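Local coordinates for flagellar regulatory protein C (PDB 4QHS) that probably hydrolyses ATP as a heptameric AAA+ activator of sigma-54-dependent flagellar transcription in Vibrio cholerae, captured here without nucleotide, at residues G45-G50 and T156-L161; N73-P78 and L115-E120. One frame throughout, in Å; residues are numbered along the deposited sequence.

Interaction 1 of 2, residues G45-G50 and T156-L161; sequences GPSGSG and TSNRDL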
loop_
_atom_site.group_PDB
_atom_site.type_symbol
_atom_site.label_atom_id
_atom_site.label_comp_id
_atom_site.label_asym_id
_atom_site.label_seq_id
_atom_site.Cartn_x
_atom_site.Cartn_y
_atom_site.Cartn_z
ATOM N N GLY A 45 5.501 -28.830 -27.467
ATOM C CA GLY A 45 4.373 -29.749 -27.436
ATOM C C GLY A 45 3.637 -29.643 -26.120
ATOM O O GLY A 45 4.116 -29.007 -25.179
ATOM N N PRO A 46 2.460 -30.262 -26.034
ATOM C CA PRO A 46 1.727 -30.135 -24.770
ATOM C C PRO A 46 2.451 -30.814 -23.606
ATOM O O PRO A 46 3.285 -31.693 -23.821
ATOM C CB PRO A 46 0.382 -30.817 -25.068
ATOM C CG PRO A 46 0.646 -31.696 -26.283
ATOM C CD PRO A 46 1.685 -30.961 -27.075
ATOM N N SER A 47 2.159 -30.381 -22.383
ATOM C CA SER A 47 2.687 -31.060 -21.216
ATOM C C SER A 47 2.027 -32.425 -21.143
ATOM O O SER A 47 0.962 -32.639 -21.738
ATOM C CB SER A 47 2.421 -30.273 -19.932
ATOM O OG SER A 47 3.031 -28.993 -19.951
ATOM N N GLY A 48 2.658 -33.338 -20.414
ATOM C CA GLY A 48 2.111 -34.667 -20.209
ATOM C C GLY A 48 1.832 -35.375 -21.518
ATOM O O GLY A 48 0.822 -36.052 -21.658
ATOM N N SER A 49 2.732 -35.186 -22.479
ATOM C CA SER A 49 2.635 -35.819 -23.780
ATOM C C SER A 49 3.866 -36.678 -24.033
ATOM O O SER A 49 4.268 -36.861 -25.169
ATOM C CB SER A 49 2.484 -34.766 -24.883
ATOM O OG SER A 49 3.687 -34.035 -25.085
ATOM N N GLY A 50 4.473 -37.184 -22.962
ATOM C CA GLY A 50 5.618 -38.074 -23.065
ATOM C C GLY A 50 6.971 -37.446 -23.373
ATOM O O GLY A 50 7.906 -38.160 -23.730
ATOM N N THR A 156 12.248 -27.831 -22.307
ATOM C CA THR A 156 10.898 -27.993 -22.834
ATOM C C THR A 156 10.022 -26.795 -22.518
ATOM O O THR A 156 10.232 -26.087 -21.532
ATOM C CB THR A 156 10.180 -29.233 -22.265
ATOM O OG1 THR A 156 9.761 -28.958 -20.926
ATOM C CG2 THR A 156 11.102 -30.457 -22.275
ATOM N N SER A 157 9.007 -26.635 -23.330
ATOM C CA SER A 157 8.048 -25.595 -23.188
ATOM C C SER A 157 6.741 -26.055 -23.751
ATOM O O SER A 157 6.691 -26.601 -24.811
ATOM C CB SER A 157 8.506 -24.378 -23.937
ATOM O OG SER A 157 7.735 -23.296 -23.568
ATOM N N ASN A 158 5.670 -25.847 -23.030
ATOM C CA ASN A 158 4.392 -26.191 -23.569
ATOM C C ASN A 158 3.718 -25.004 -24.222
ATOM O O ASN A 158 2.565 -25.034 -24.526
ATOM C CB ASN A 158 3.526 -26.871 -22.536
ATOM C CG ASN A 158 2.995 -25.936 -21.511
ATOM O OD1 ASN A 158 3.143 -24.756 -21.594
ATOM N ND2 ASN A 158 2.366 -26.478 -20.537
ATOM N N ARG A 159 4.472 -23.961 -24.471
ATOM C CA ARG A 159 3.921 -22.807 -25.111
ATOM C C ARG A 159 4.789 -22.291 -26.228
ATOM O O ARG A 159 5.948 -22.615 -26.300
ATOM C CB ARG A 159 3.645 -21.720 -24.094
ATOM C CG ARG A 159 4.847 -21.218 -23.411
ATOM C CD ARG A 159 4.504 -20.375 -22.239
ATOM N NE ARG A 159 3.378 -19.529 -22.513
ATOM C CZ ARG A 159 2.677 -18.904 -21.593
ATOM N NH1 ARG A 159 2.998 -19.036 -20.314
ATOM N NH2 ARG A 159 1.648 -18.170 -21.959
ATOM N N ASP A 160 4.188 -21.503 -27.106
ATOM C CA ASP A 160 4.853 -20.882 -28.236
ATOM C C ASP A 160 5.760 -19.833 -27.702
ATOM O O ASP A 160 5.300 -18.848 -27.210
ATOM C CB ASP A 160 3.805 -20.253 -29.150
ATOM C CG ASP A 160 4.391 -19.544 -30.352
ATOM O OD1 ASP A 160 5.584 -19.310 -30.407
ATOM O OD2 ASP A 160 3.638 -19.204 -31.260
ATOM N N LEU A 161 7.057 -20.060 -27.798
ATOM C CA LEU A 161 8.035 -19.196 -27.166
ATOM C C LEU A 161 8.323 -17.955 -27.962
ATOM O O LEU A 161 8.623 -16.937 -27.424
ATOM C CB LEU A 161 9.337 -19.945 -26.908
ATOM C CG LEU A 161 9.502 -20.853 -25.702
ATOM C CD1 LEU A 161 10.899 -21.372 -25.677
ATOM C CD2 LEU A 161 9.203 -20.164 -24.431
HETATM O O HOH W 1 4.780 -25.651 -27.011
#

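Interaction 2 of 2, residues N73-P78 and L115-E120; sequences NCAAIP and LDEISE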
loop_
_atom_site.group_PDB
_atom_site.type_symbol
_atom_site.label_atom_id
_atom_site.label_comp_id
_atom_site.label_asym_id
_atom_site.label_seq_id
_atom_site.Cartn_x
_atom_site.Cartn_y
_atom_site.Cartn_z
ATOM N N ASN A 73 11.993 -29.410 -12.904
ATOM C CA ASN A 73 10.771 -28.857 -13.464
ATOM C C ASN A 73 10.527 -27.454 -12.940
ATOM O O ASN A 73 10.017 -27.257 -11.830
ATOM C CB ASN A 73 9.562 -29.741 -13.160
ATOM C CG ASN A 73 8.338 -29.348 -13.983
ATOM O OD1 ASN A 73 8.088 -28.165 -14.243
ATOM N ND2 ASN A 73 7.582 -30.343 -14.411
ATOM N N CYS A 74 10.882 -26.491 -13.778
ATOM C CA CYS A 74 10.755 -25.074 -13.481
ATOM C C CYS A 74 9.348 -24.622 -13.092
ATOM O O CYS A 74 9.180 -23.536 -12.572
ATOM C CB CYS A 74 11.230 -24.270 -14.694
ATOM S SG CYS A 74 12.856 -24.795 -15.309
ATOM N N ALA A 75 8.343 -25.448 -13.348
ATOM C CA ALA A 75 6.980 -25.095 -13.019
ATOM C C ALA A 75 6.517 -25.824 -11.770
ATOM O O ALA A 75 5.328 -25.847 -11.482
ATOM C CB ALA A 75 6.040 -25.421 -14.198
ATOM N N ALA A 76 7.433 -26.446 -11.038
ATOM C CA ALA A 76 6.989 -27.281 -9.930
ATOM C C ALA A 76 7.836 -27.148 -8.675
ATOM O O ALA A 76 7.625 -27.880 -7.713
ATOM C CB ALA A 76 6.926 -28.744 -10.367
ATOM N N ILE A 77 8.778 -26.213 -8.673
ATOM C CA ILE A 77 9.576 -25.955 -7.474
ATOM C C ILE A 77 8.838 -25.020 -6.497
ATOM O O ILE A 77 8.582 -23.854 -6.803
ATOM C CB ILE A 77 10.936 -25.350 -7.830
ATOM C CG1 ILE A 77 11.624 -26.196 -8.908
ATOM C CG2 ILE A 77 11.807 -25.235 -6.581
ATOM C CD1 ILE A 77 11.694 -27.670 -8.585
ATOM N N PRO A 78 8.473 -25.543 -5.322
ATOM C CA PRO A 78 7.740 -24.783 -4.303
ATOM C C PRO A 78 8.557 -23.675 -3.644
ATOM O O PRO A 78 9.788 -23.643 -3.790
ATOM C CB PRO A 78 7.382 -25.842 -3.260
ATOM C CG PRO A 78 7.536 -27.145 -3.947
ATOM C CD PRO A 78 8.633 -26.953 -4.934
ATOM N N LEU A 115 15.834 -28.746 -18.558
ATOM C CA LEU A 115 15.076 -27.697 -17.946
ATOM C C LEU A 115 13.657 -27.750 -18.435
ATOM O O LEU A 115 13.335 -27.191 -19.437
ATOM C CB LEU A 115 15.686 -26.357 -18.256
ATOM C CG LEU A 115 17.152 -26.228 -17.955
ATOM C CD1 LEU A 115 17.621 -25.039 -18.631
ATOM C CD2 LEU A 115 17.374 -26.105 -16.508
ATOM N N ASP A 116 12.824 -28.451 -17.697
ATOM C CA ASP A 116 11.469 -28.721 -18.065
ATOM C C ASP A 116 10.620 -27.516 -17.795
ATOM O O ASP A 116 10.730 -26.910 -16.777
ATOM C CB ASP A 116 10.968 -29.878 -17.242
ATOM C CG ASP A 116 10.286 -30.908 -18.042
ATOM O OD1 ASP A 116 9.709 -30.599 -19.075
ATOM O OD2 ASP A 116 10.293 -32.052 -17.613
ATOM N N GLU A 117 9.785 -27.169 -18.746
ATOM C CA GLU A 117 8.875 -26.058 -18.609
ATOM C C GLU A 117 9.579 -24.737 -18.313
ATOM O O GLU A 117 9.348 -24.112 -17.320
ATOM C CB GLU A 117 7.834 -26.384 -17.553
ATOM C CG GLU A 117 6.868 -27.457 -17.952
ATOM C CD GLU A 117 6.205 -27.149 -19.261
ATOM O OE1 GLU A 117 6.164 -28.017 -20.138
ATOM O OE2 GLU A 117 5.743 -26.016 -19.427
ATOM N N ILE A 118 10.434 -24.323 -19.217
ATOM C CA ILE A 118 11.297 -23.213 -19.006
ATOM C C ILE A 118 10.599 -21.893 -19.174
ATOM O O ILE A 118 11.083 -20.895 -18.739
ATOM C CB ILE A 118 12.456 -23.268 -19.961
ATOM C CG1 ILE A 118 13.631 -22.467 -19.436
ATOM C CG2 ILE A 118 12.059 -22.743 -21.260
ATOM C CD1 ILE A 118 14.892 -22.821 -20.063
ATOM N N SER A 119 9.456 -21.880 -19.803
ATOM C CA SER A 119 8.774 -20.633 -19.990
ATOM C C SER A 119 8.321 -20.026 -18.685
ATOM O O SER A 119 7.756 -18.989 -18.679
ATOM C CB SER A 119 7.598 -20.808 -20.929
ATOM O OG SER A 119 6.600 -21.578 -20.342
ATOM N N GLU A 120 8.583 -20.681 -17.575
ATOM C CA GLU A 120 8.073 -20.201 -16.299
ATOM C C GLU A 120 9.147 -19.470 -15.507
ATOM O O GLU A 120 8.903 -18.992 -14.405
ATOM C CB GLU A 120 7.488 -21.361 -15.490
ATOM C CG GLU A 120 6.312 -22.057 -16.186
ATOM C CD GLU A 120 5.308 -21.079 -16.821
ATOM O OE1 GLU A 120 4.980 -20.045 -16.200
ATOM O OE2 GLU A 120 4.841 -21.348 -17.951
#

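Interaction 1 of 2, residues G45-G50 and T156-L161
Pro-46 and Asn-158 pass each other with their CA atoms 4.9 Å apart, where the loop leaving strand 41-44 runs beside the end of strand 152-157. The 45-50 loop is the first part of the Walker A motif, or P-loop, which Lys-51 continues; Asn-158 sits where AAA+ proteins commonly carry their sensor 1 residue. The direct hydrogen bond across the contact joins two side chains: Asn-158 ND2 gives a hydrogen to Ser-47 OG at 2.7 Å. It is bent, with 144° at the hydrogen, and the hydroxyl lies 23° out of the amide plane. Asn-158 turns its CG between its own backbone N and carbonyl carbon (chi1 74°), which lays the amide back alongside the loop, and Ser-47 OG also rests 3.4 Å from Asn-158 CB. The same hydroxyl makes a weak hydrogen bond with Glu-117 OE1. Nearer the backbone, Asn-158 CA sends a CH...O contact to Gly-45 O at 3.3 Å; Lys-51 NZ also donates to that oxygen. A water completes the seam, accepting from Gly-45 N at 3.3 Å and donating to Ser-157 O at 3.1 Å. Within the loop, Ser-49 OG closes back on Pro-46 O at 2.7 Å. Around the contact, Ser-157 pairs through its backbone with Ile-43 of strand 41-44, and helix 233-247 touches the loop, Asn-233 at Pro-46 and Arg-235 at Ser-47.

Interaction 2 of 2, residues N73-P78 and L115-E120
Cys-74 N donates to Asp-116 O at 3.0 Å, the one backbone hydrogen bond between these segments, made where the parallel strands 69-73 and 112-116 come to their ends. Asp-116 and Glu-117 are the acidic pair that closes a Walker B motif, and Asn-73 bridges to Asp-116 in the sheet with its side chain on the same face. Cys-74 is the part most deeply covered: its CB sits 3.2 Å from Glu-117 O, and SG, turned beside its own backbone N, lies 4.4 Å from Leu-115 CB. Asn-73 and Glu-117 run side by side in the same direction, with their amide and carboxylate planes 40° apart. They meet through Asn-73 OD1 and Glu-117 CB at 3.8 Å, so the carboxylate is not what touches the amide. In relatives an asparagine here serves as the "glutamate switch" partner of the Walker B glutamate; Asn-73 probably corresponds to it. Ala-75 CB fits between Glu-117 CB and Glu-120 CG, 3.9 Å from the latter. What sets Asn-73 is an Asx turn: CG stands anti to the backbone N (chi1 -168°), and OD1 accepts from Ala-75 N at 2.9 Å, within a type I turn. Farther out, Leu-82 of helix 82-87 packs on Cys-74, and Ala-75 O accepts a hydrogen bond from Arg-171 NH2 of a second subunit.

How the interactions relate
Both contacts lie at the C-terminal ends of the strands of the five-stranded parallel sheet, on neighbouring strands 112-116 and 152-157, with centres 11 Å apart. Along the chain the order is 45-50, 73-78, 115-120, 156-161, so interaction 2 falls wholly between the two halves of interaction 1. Thr-156 joins them: its OG1 lies 2.5 Å from Asp-116 OD1 and 2.8 Å from Glu-117 N, both probable hydrogen bonds. Asn-158 CG packs 3.4 Å from Glu-117 OE2. The P-loop, the Walker B acids and the sensor 1 position thus lie side by side at the strand ends, consistent with an ATP site, and interaction 2 reaches on to the next subunit of the heptamer.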